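Local coordinates for protein diguanylate cyclase (Vibrio cholerae serotype O1, PDB 6EIB) that condenses two GTP molecules into the second messenger cyclic di-GMP through its magnesium-dependent GGEEF domain, and takes part in biofilm formation, at residues 22-27 against 124-129; 42-47 against 113-118; 69-74 against 85-90. One frame throughout, in Å; residues are numbered along the deposited sequence.

All three contacts belong to one GGEEF domain, but they sit in different parts of it. Interactions 1 and 3 lie on the same side of the chain's centre, about 13 Å apart between centres, and both reach the central sheet; a salt bridge from R23 to E87 joins them, and one sulfate binds S125 OG and H90 ND1. Interaction 2 lies on the opposite side, its centre about 38 Å from that of interaction 1 and about 29 Å from that of interaction 3. Interaction 1 is a surface contact of aliphatic groups. The other two are partly buried: interaction 2 pairs two isoleucines and adds a water bridge, whereas only interaction 3 contains strand pairing, with 294 Å² buried.

Interaction 1 of 3, residues 22-27 against 124-129. With EDO (1,2-ethanediol), chain O; SO4 (sulfate ion), chain E.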
loop_
_atom_site.group_PDB
_atom_site.type_symbol
_atom_site.label_atom_id
_atom_site.label_comp_id
_atom_site.label_asym_id
_atom_site.label_seq_id
_atom_site.Cartn_x
_atom_site.Cartn_y
_atom_site.Cartn_z
ATOM N N ALA A 22 -4.996 -12.109 -14.133
ATOM C CA ALA A 22 -5.584 -13.025 -15.119
ATOM C C ALA A 22 -6.913 -13.590 -14.643
ATOM O O ALA A 22 -7.854 -13.784 -15.420
ATOM C CB ALA A 22 -4.612 -14.143 -15.420
ATOM N N ARG A 23 -6.945 -13.941 -13.366
ATOM C CA ARG A 23 -8.162 -14.452 -12.711
ATOM C C ARG A 23 -9.262 -13.348 -12.794
ATOM O O ARG A 23 -10.411 -13.601 -13.168
ATOM C CB ARG A 23 -7.797 -14.865 -11.270
ATOM C CG ARG A 23 -8.718 -15.787 -10.523
ATOM C CD ARG A 23 -7.921 -16.588 -9.474
ATOM N NE ARG A 23 -7.208 -15.711 -8.542
ATOM C CZ ARG A 23 -5.926 -15.840 -8.198
ATOM N NH1 ARG A 23 -5.193 -16.832 -8.694
ATOM N NH2 ARG A 23 -5.379 -14.979 -7.345
ATOM N N ALA A 24 -8.878 -12.106 -12.504
ATOM C CA ALA A 24 -9.801 -10.975 -12.532
ATOM C C ALA A 24 -10.445 -10.734 -13.885
ATOM O O ALA A 24 -11.652 -10.472 -13.962
ATOM C CB ALA A 24 -9.054 -9.689 -12.095
ATOM N N LYS A 25 -9.650 -10.802 -14.947
ATOM C CA LYS A 25 -10.181 -10.679 -16.308
ATOM C C LYS A 25 -11.052 -11.893 -16.673
ATOM O O LYS A 25 -12.132 -11.737 -17.254
ATOM C CB LYS A 25 -9.043 -10.543 -17.327
ATOM C CG LYS A 25 -8.456 -9.125 -17.461
ATOM C CD LYS A 25 -7.239 -9.134 -18.392
ATOM C CE LYS A 25 -7.338 -8.114 -19.546
ATOM N NZ LYS A 25 -7.522 -6.746 -19.033
ATOM N N ARG A 26 -10.610 -13.079 -16.267
ATOM C CA ARG A 26 -11.309 -14.327 -16.610
ATOM C C ARG A 26 -12.683 -14.379 -15.925
ATOM O O ARG A 26 -13.693 -14.704 -16.549
ATOM C CB ARG A 26 -10.456 -15.534 -16.197
ATOM C CG ARG A 26 -11.136 -16.909 -16.334
ATOM C CD ARG A 26 -10.116 -18.043 -16.074
ATOM N NE ARG A 26 -9.651 -18.039 -14.675
ATOM C CZ ARG A 26 -10.265 -18.697 -13.685
ATOM N NH1 ARG A 26 -11.333 -19.446 -13.945
ATOM N NH2 ARG A 26 -9.796 -18.640 -12.439
ATOM N N LEU A 27 -12.712 -14.097 -14.629
ATOM C CA LEU A 27 -13.957 -14.060 -13.863
ATOM C C LEU A 27 -14.714 -12.723 -13.938
ATOM O O LEU A 27 -15.821 -12.606 -13.433
ATOM C CB LEU A 27 -13.635 -14.394 -12.403
ATOM C CG LEU A 27 -12.906 -15.738 -12.257
ATOM C CD1 LEU A 27 -12.441 -16.021 -10.838
ATOM C CD2 LEU A 27 -13.842 -16.880 -12.722
ATOM N N SER A 124 -5.555 2.428 -7.388
ATOM C CA SER A 124 -6.184 2.275 -8.671
ATOM C C SER A 124 -6.734 0.878 -8.726
ATOM O O SER A 124 -6.712 0.143 -7.729
ATOM C CB SER A 124 -5.189 2.511 -9.831
ATOM O OG SER A 124 -5.883 2.679 -11.078
ATOM N N SER A 125 -7.201 0.502 -9.906
ATOM C CA SER A 125 -7.713 -0.842 -10.091
ATOM C C SER A 125 -7.636 -1.272 -11.553
ATOM O O SER A 125 -7.405 -0.452 -12.441
ATOM C CB SER A 125 -9.145 -0.930 -9.587
ATOM O OG SER A 125 -9.999 -0.171 -10.410
ATOM N N LEU A 126 -7.890 -2.556 -11.809
ATOM C CA LEU A 126 -7.854 -3.080 -13.179
ATOM C C LEU A 126 -8.815 -2.292 -14.073
ATOM O O LEU A 126 -9.960 -2.047 -13.680
ATOM C CB LEU A 126 -8.247 -4.565 -13.184
ATOM C CG LEU A 126 -8.429 -5.314 -14.512
ATOM C CD1 LEU A 126 -7.121 -5.519 -15.180
ATOM C CD2 LEU A 126 -9.172 -6.641 -14.295
ATOM N N HIS A 127 -8.332 -1.850 -15.243
ATOM C CA HIS A 127 -9.176 -1.214 -16.267
ATOM C C HIS A 127 -9.267 -2.156 -17.496
ATOM O O HIS A 127 -8.399 -3.012 -17.698
ATOM C CB HIS A 127 -8.631 0.160 -16.708
ATOM C CG HIS A 127 -8.686 1.220 -15.648
ATOM N ND1 HIS A 127 -8.333 2.531 -15.898
ATOM C CD2 HIS A 127 -9.028 1.168 -14.337
ATOM C CE1 HIS A 127 -8.488 3.245 -14.797
ATOM N NE2 HIS A 127 -8.898 2.443 -13.831
ATOM N N HIS A 128 -10.274 -1.986 -18.339
ATOM C CA HIS A 128 -10.416 -2.884 -19.498
ATOM C C HIS A 128 -9.227 -2.955 -20.482
ATOM O O HIS A 128 -8.872 -4.037 -20.950
ATOM C CB HIS A 128 -11.709 -2.526 -20.224
ATOM C CG HIS A 128 -12.925 -2.898 -19.437
ATOM N ND1 HIS A 128 -13.200 -4.204 -19.078
ATOM C CD2 HIS A 128 -13.887 -2.140 -18.854
ATOM C CE1 HIS A 128 -14.300 -4.235 -18.347
ATOM N NE2 HIS A 128 -14.742 -2.994 -18.201
ATOM N N GLY A 129 -8.582 -1.847 -20.768
ATOM C CA GLY A 129 -7.470 -1.898 -21.714
ATOM C C GLY A 129 -6.176 -2.471 -21.159
ATOM O O GLY A 129 -5.186 -2.551 -21.888
HETATM C C1 EDO O . -12.646 -5.706 -21.839
HETATM O O1 EDO O . -13.297 -4.527 -22.333
HETATM C C2 EDO O . -11.147 -5.548 -22.038
HETATM O O2 EDO O . -10.428 -6.383 -21.131
HETATM S S SO4 E . -13.786 -1.028 -10.286
HETATM O O1 SO4 E . -12.376 -1.406 -10.256
HETATM O O2 SO4 E . -14.216 -0.678 -8.942
HETATM O O3 SO4 E . -13.992 0.103 -11.179
HETATM O O4 SO4 E . -14.596 -2.188 -10.722
#
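L126 swings CG away from its own amide nitrogen (chi1 174°), so that the leucine reaches for helix 10-27 and sets CD2 3.8 Å from CB of A24. K25, one residue further along the helix, keeps CG beside its own backbone N (chi1 -81°), then bends at chi3 and chi4, which swings its amine toward the backbone of 127-128. The two side chains meet at about a right angle: K25 CG is 4.1 Å from L126 CD2, and K25 NZ is 4.1 Å from L126 CD1. The second segment is where strand 119-125 of the GGDEF-domain sheet runs out into a loop, so the contact lays the C-terminal part of helix 10-27 against that exit. L31 touches both A24 and L126, and I136 of helix 133-148 also packs on L126, which makes the leucine a junction between two helices and the sheet. No hydrogen bond crosses the segments. K25 NZ lies 3.6 Å from H128 O, and its hydrogen bond goes to D130 O, just beyond the loop segment. An ethanediol O2 makes a weak bond of 2.8 Å to H128 O, while S125 OG donates to sulfate O1 at 2.7 Å.

Interaction 2 of 3, residues 42-47 against 113-118; sequences KLINDQ and QNEHIY. With EDO (1,2-ethanediol), chain K.
I44 and I117 meet tip to tip, their CD1 atoms 3.9 Å apart, as the helix 41-48 of the GGDEF domain packs against the irregular segment that leads into strand 119-125. Both isoleucines place CG1 beside the backbone N, but they differ at the second torsion: I117 extends CD1 (chi2 177°), whereas I44 turns it (chi2 -63°). I44 CD1 thereby touches I117 CG1 as well and reaches E115 CG at 4.2 Å. I44 and I117 are buried, and F105 of helix 91-107 and F110 also touch I117. Side chain to side chain, I117 is about 4 Å from I38, so it packs beside a residue that probably helps bind magnesium. N114 and E115 together face F110, forming a G1 beta bulge. E115 bends at chi2, which lays CG against I44 while the carboxylate turns aside, OE2 lying 3.7 Å from ethanediol C1. The ethanediol O2 donates to H116 O at 2.8 Å. At the exposed end, the extended Q47 and Q113 side chains approach from opposite directions with amide planes 88° apart. Their NE2 atoms remain 4.1 Å from each other, and a water joins the amides: it accepts from Q47 NE2 at 2.9 Å and donates to Q113 OE1 at 3.2 Å.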
loop_
_atom_site.group_PDB
_atom_site.type_symbol
_atom_site.label_atom_id
_atom_site.label_comp_id
_atom_site.label_asym_id
_atom_site.label_seq_id
_atom_site.Cartn_x
_atom_site.Cartn_y
_atom_site.Cartn_z
ATOM N N LYS A 42 13.538 7.609 5.954
ATOM C CA LYS A 42 14.974 7.779 6.114
ATOM C C LYS A 42 15.285 8.568 7.384
ATOM O O LYS A 42 16.168 8.182 8.140
ATOM C CB LYS A 42 15.580 8.477 4.905
ATOM C CG LYS A 42 15.436 7.671 3.643
ATOM C CD LYS A 42 16.115 8.369 2.474
ATOM C CE LYS A 42 15.725 7.685 1.186
ATOM N NZ LYS A 42 14.311 8.075 0.864
ATOM N N LEU A 43 14.551 9.646 7.643
ATOM C CA LEU A 43 14.767 10.408 8.893
ATOM C C LEU A 43 14.520 9.528 10.108
ATOM O O LEU A 43 15.263 9.592 11.094
ATOM C CB LEU A 43 13.872 11.649 8.963
ATOM C CG LEU A 43 13.868 12.303 10.370
ATOM C CD1 LEU A 43 15.226 12.902 10.793
ATOM C CD2 LEU A 43 12.721 13.313 10.597
ATOM N N ILE A 44 13.502 8.673 10.044
ATOM C CA ILE A 44 13.237 7.770 11.173
ATOM C C ILE A 44 14.424 6.831 11.442
ATOM O O ILE A 44 14.816 6.634 12.599
ATOM C CB ILE A 44 11.966 6.947 10.949
ATOM C CG1 ILE A 44 10.733 7.855 11.028
ATOM C CG2 ILE A 44 11.859 5.842 12.001
ATOM C CD1 ILE A 44 10.522 8.537 12.415
ATOM N N ASN A 45 15.009 6.261 10.391
ATOM C CA ASN A 45 16.158 5.379 10.583
ATOM C C ASN A 45 17.400 6.144 11.037
ATOM O O ASN A 45 18.125 5.674 11.914
ATOM C CB ASN A 45 16.451 4.583 9.298
ATOM C CG ASN A 45 15.441 3.455 9.077
ATOM O OD1 ASN A 45 15.629 2.327 9.542
ATOM N ND2 ASN A 45 14.347 3.772 8.393
ATOM N N ASP A 46 17.608 7.342 10.495
ATOM C CA ASP A 46 18.750 8.182 10.893
ATOM C C ASP A 46 18.699 8.530 12.365
ATOM O O ASP A 46 19.718 8.507 13.038
ATOM C CB ASP A 46 18.774 9.475 10.078
ATOM C CG ASP A 46 19.152 9.247 8.637
ATOM O OD1 ASP A 46 19.647 8.140 8.308
ATOM O OD2 ASP A 46 18.849 10.149 7.823
ATOM N N GLN A 47 17.500 8.797 12.872
ATOM C CA GLN A 47 17.347 9.272 14.249
ATOM C C GLN A 47 17.145 8.149 15.268
ATOM O O GLN A 47 17.610 8.255 16.405
ATOM C CB GLN A 47 16.151 10.228 14.355
ATOM C CG GLN A 47 15.920 10.759 15.782
ATOM C CD GLN A 47 14.637 11.574 15.935
ATOM O OE1 GLN A 47 13.860 11.722 14.984
ATOM N NE2 GLN A 47 14.420 12.117 17.133
ATOM N N GLN A 113 9.294 8.257 22.844
ATOM C CA GLN A 113 8.875 9.650 22.758
ATOM C C GLN A 113 7.587 9.887 21.991
ATOM O O GLN A 113 7.291 11.032 21.647
ATOM C CB GLN A 113 9.999 10.524 22.194
ATOM C CG GLN A 113 10.410 10.263 20.765
ATOM C CD GLN A 113 11.657 11.069 20.449
ATOM O OE1 GLN A 113 12.772 10.598 20.683
ATOM N NE2 GLN A 113 11.480 12.298 19.954
ATOM N N ASN A 114 6.801 8.828 21.761
ATOM C CA ASN A 114 5.506 8.981 21.106
ATOM C C ASN A 114 5.639 9.747 19.797
ATOM O O ASN A 114 4.894 10.678 19.521
ATOM C CB ASN A 114 4.515 9.689 22.010
ATOM C CG ASN A 114 4.237 8.909 23.264
ATOM O OD1 ASN A 114 4.070 7.688 23.219
ATOM N ND2 ASN A 114 4.211 9.604 24.405
ATOM N N GLU A 115 6.578 9.319 18.981
ATOM C CA GLU A 115 6.800 9.917 17.674
ATOM C C GLU A 115 5.653 9.564 16.741
ATOM O O GLU A 115 5.184 8.416 16.737
ATOM C CB GLU A 115 8.120 9.411 17.107
ATOM C CG GLU A 115 8.495 9.972 15.749
ATOM C CD GLU A 115 9.172 11.331 15.850
ATOM O OE1 GLU A 115 9.320 11.845 16.983
ATOM O OE2 GLU A 115 9.586 11.858 14.787
ATOM N N HIS A 116 5.174 10.536 15.959
ATOM C CA HIS A 116 4.136 10.207 14.989
ATOM C C HIS A 116 4.729 10.113 13.587
ATOM O O HIS A 116 5.595 10.908 13.197
ATOM C CB HIS A 116 2.976 11.209 15.039
ATOM C CG HIS A 116 2.102 11.032 16.246
ATOM N ND1 HIS A 116 1.018 10.177 16.263
ATOM C CD2 HIS A 116 2.176 11.573 17.480
ATOM C CE1 HIS A 116 0.454 10.210 17.456
ATOM N NE2 HIS A 116 1.133 11.048 18.221
ATOM N N ILE A 117 4.345 9.056 12.886
ATOM C CA ILE A 117 4.848 8.777 11.547
ATOM C C ILE A 117 3.658 8.708 10.591
ATOM O O ILE A 117 2.578 8.246 10.978
ATOM C CB ILE A 117 5.661 7.458 11.526
ATOM C CG1 ILE A 117 6.679 7.459 12.658
ATOM C CG2 ILE A 117 6.393 7.236 10.182
ATOM C CD1 ILE A 117 7.475 6.154 12.763
ATOM N N TYR A 118 3.865 9.121 9.341
ATOM C CA TYR A 118 2.778 9.273 8.381
ATOM C C TYR A 118 3.099 8.518 7.078
ATOM O O TYR A 118 4.254 8.161 6.821
ATOM C CB TYR A 118 2.531 10.783 8.095
ATOM C CG TYR A 118 2.289 11.606 9.347
ATOM C CD1 TYR A 118 1.003 11.748 9.858
ATOM C CD2 TYR A 118 3.343 12.204 10.048
ATOM C CE1 TYR A 118 0.762 12.481 11.021
ATOM C CE2 TYR A 118 3.096 12.934 11.256
ATOM C CZ TYR A 118 1.807 13.060 11.706
ATOM O OH TYR A 118 1.500 13.761 12.861
HETATM C C1 EDO K . 8.617 13.663 11.657
HETATM O O1 EDO K . 7.420 14.251 11.116
HETATM C C2 EDO K . 8.770 12.243 11.117
HETATM O O2 EDO K . 7.578 11.463 11.343
HETATM O O HOH W 1 15.659 10.832 19.416
#

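Interaction 3 of 3, residues 69-74 against 85-90. With SO4 (sulfate ion), chain E.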
loop_
_atom_site.group_PDB
_atom_site.type_symbol
_atom_site.label_atom_id
_atom_site.label_comp_id
_atom_site.label_asym_id
_atom_site.label_seq_id
_atom_site.Cartn_x
_atom_site.Cartn_y
_atom_site.Cartn_z
ATOM N N SER A 69 -9.721 -7.037 6.705
ATOM C CA SER A 69 -9.994 -8.371 7.217
ATOM C C SER A 69 -10.076 -9.369 6.058
ATOM O O SER A 69 -9.618 -10.507 6.185
ATOM C CB SER A 69 -11.276 -8.378 8.057
ATOM O OG SER A 69 -12.373 -7.895 7.305
ATOM N N ASP A 70 -10.680 -8.965 4.944
ATOM C CA ASP A 70 -10.748 -9.860 3.791
ATOM C C ASP A 70 -9.409 -10.108 3.098
ATOM O O ASP A 70 -8.498 -9.256 3.112
ATOM C CB ASP A 70 -11.754 -9.370 2.760
ATOM C CG ASP A 70 -13.179 -9.655 3.168
ATOM O OD1 ASP A 70 -13.410 -10.695 3.830
ATOM O OD2 ASP A 70 -14.074 -8.868 2.786
ATOM N N HIS A 71 -9.340 -11.273 2.449
ATOM C CA HIS A 71 -8.156 -11.721 1.721
ATOM C C HIS A 71 -7.563 -10.600 0.874
ATOM O O HIS A 71 -8.284 -9.760 0.323
ATOM C CB HIS A 71 -8.484 -12.929 0.824
ATOM C CG HIS A 71 -7.275 -13.558 0.190
ATOM N ND1 HIS A 71 -6.295 -14.199 0.921
ATOM C CD2 HIS A 71 -6.876 -13.618 -1.107
ATOM C CE1 HIS A 71 -5.351 -14.635 0.101
ATOM N NE2 HIS A 71 -5.681 -14.297 -1.133
ATOM N N HIS A 72 -6.236 -10.590 0.815
ATOM C CA HIS A 72 -5.480 -9.542 0.151
ATOM C C HIS A 72 -4.053 -10.034 0.069
ATOM O O HIS A 72 -3.681 -10.961 0.793
ATOM C CB HIS A 72 -5.597 -8.233 0.934
ATOM C CG HIS A 72 -4.948 -8.266 2.282
ATOM N ND1 HIS A 72 -5.623 -8.638 3.426
ATOM C CD2 HIS A 72 -3.726 -7.837 2.690
ATOM C CE1 HIS A 72 -4.812 -8.534 4.465
ATOM N NE2 HIS A 72 -3.660 -8.029 4.046
ATOM N N PHE A 73 -3.269 -9.447 -0.830
ATOM C CA PHE A 73 -1.859 -9.768 -0.954
ATOM C C PHE A 73 -1.076 -8.532 -0.562
ATOM O O PHE A 73 -1.549 -7.441 -0.833
ATOM C CB PHE A 73 -1.480 -10.164 -2.383
ATOM C CG PHE A 73 -2.318 -11.271 -2.955
ATOM C CD1 PHE A 73 -2.187 -12.573 -2.482
ATOM C CD2 PHE A 73 -3.213 -11.017 -3.980
ATOM C CE1 PHE A 73 -2.953 -13.627 -3.038
ATOM C CE2 PHE A 73 -3.985 -12.064 -4.541
ATOM C CZ PHE A 73 -3.856 -13.348 -4.068
ATOM N N CYS A 74 0.085 -8.715 0.067
ATOM C CA CYS A 74 0.941 -7.596 0.463
ATOM C C CYS A 74 2.353 -7.791 -0.026
ATOM O O CYS A 74 2.847 -8.916 -0.064
ATOM C CB CYS A 74 0.944 -7.448 1.996
ATOM S SG CYS A 74 2.233 -6.248 2.618
ATOM N N VAL A 85 -2.762 -5.664 -2.818
ATOM C CA VAL A 85 -3.614 -6.068 -3.917
ATOM C C VAL A 85 -4.864 -6.686 -3.386
ATOM O O VAL A 85 -4.782 -7.620 -2.581
ATOM C CB VAL A 85 -2.885 -7.071 -4.845
ATOM C CG1 VAL A 85 -3.857 -7.635 -5.928
ATOM C CG2 VAL A 85 -1.648 -6.389 -5.470
ATOM N N LEU A 86 -6.020 -6.169 -3.808
ATOM C CA LEU A 86 -7.303 -6.643 -3.247
ATOM C C LEU A 86 -8.177 -7.308 -4.312
ATOM O O LEU A 86 -8.699 -6.636 -5.194
ATOM C CB LEU A 86 -8.083 -5.500 -2.596
ATOM C CG LEU A 86 -7.567 -4.638 -1.434
ATOM C CD1 LEU A 86 -8.477 -3.442 -1.240
ATOM C CD2 LEU A 86 -7.601 -5.407 -0.139
ATOM N N GLU A 87 -8.304 -8.627 -4.266
ATOM C CA GLU A 87 -9.180 -9.315 -5.236
ATOM C C GLU A 87 -10.662 -9.035 -5.020
ATOM O O GLU A 87 -11.115 -8.826 -3.891
ATOM C CB GLU A 87 -8.930 -10.820 -5.223
ATOM C CG GLU A 87 -7.566 -11.219 -5.746
ATOM C CD GLU A 87 -7.494 -12.725 -6.031
ATOM O OE1 GLU A 87 -6.950 -13.452 -5.174
ATOM O OE2 GLU A 87 -7.985 -13.187 -7.093
ATOM N N ASN A 88 -11.410 -9.042 -6.115
ATOM C CA ASN A 88 -12.850 -8.836 -6.066
ATOM C C ASN A 88 -13.211 -7.621 -5.200
ATOM O O ASN A 88 -14.108 -7.687 -4.343
ATOM C CB ASN A 88 -13.571 -10.105 -5.560
ATOM C CG ASN A 88 -14.998 -10.151 -6.014
ATOM O OD1 ASN A 88 -15.328 -9.583 -7.058
ATOM N ND2 ASN A 88 -15.858 -10.859 -5.269
ATOM N N THR A 89 -12.487 -6.524 -5.427
ATOM C CA THR A 89 -12.655 -5.303 -4.656
ATOM C C THR A 89 -12.680 -4.092 -5.582
ATOM O O THR A 89 -11.777 -3.899 -6.423
ATOM C CB THR A 89 -11.527 -5.148 -3.629
ATOM O OG1 THR A 89 -11.551 -6.275 -2.740
ATOM C CG2 THR A 89 -11.712 -3.864 -2.800
ATOM N N HIS A 90 -13.725 -3.294 -5.451
ATOM C CA HIS A 90 -13.890 -2.120 -6.296
ATOM C C HIS A 90 -12.965 -1.006 -5.817
ATOM O O HIS A 90 -12.564 -0.996 -4.653
ATOM C CB HIS A 90 -15.364 -1.639 -6.304
ATOM C CG HIS A 90 -16.316 -2.594 -6.957
ATOM N ND1 HIS A 90 -16.334 -2.813 -8.321
ATOM C CD2 HIS A 90 -17.353 -3.307 -6.446
ATOM C CE1 HIS A 90 -17.296 -3.681 -8.606
ATOM N NE2 HIS A 90 -17.935 -3.988 -7.490
HETATM S S SO4 E . -13.786 -1.028 -10.286
HETATM O O1 SO4 E . -12.376 -1.406 -10.256
HETATM O O2 SO4 E . -14.216 -0.678 -8.942
HETATM O O3 SO4 E . -13.992 0.103 -11.179
HETATM O O4 SO4 E . -14.596 -2.188 -10.722
HETATM O O HOH W 2 -7.383 -10.299 -2.149
#
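F73 places its ring by turning CG beside the backbone N (chi1 -54°), which carries CD2 to 4.0 Å from V85 CG1; the methyl stands at the ring edge, in its plane. The extended E87 side chain sets OE1 against the CE2-CZ bond of F73, 3.3 Å from each atom, its carboxylate inclined 23° to the phenyl plane. R23 of helix 10-27 lies along that carboxylate, NE bridging to OE2 and NH2 close to OE1, which fixes the group's rotation. This helix covers the sheet face carrying F73 and V85, with L13, D16 and R23 on F73 and F17 on V85. The frame is the antiparallel hairpin of strands 73-76 and 81-87, at one edge of the GGDEF-domain sheet; the GGEEF signature, with the predicted proton acceptor E80, lies at its turn, and this contact at the far end. C74 is disulfide-bonded to C8. F73 N to V85 O and V85 N to F73 O are each 2.9 Å, with N-H...O angles of 168°. H72 holds CG between its backbone N and carbonyl carbon; ND1 then donates to D70 O, 3.0 Å away at the imidazole edge and in its plane, while H72 CB rests 3.6 Å from L86 CD2. Beside the F73-V85 pair, a water accepts from E87 N and donates weakly to H71 O.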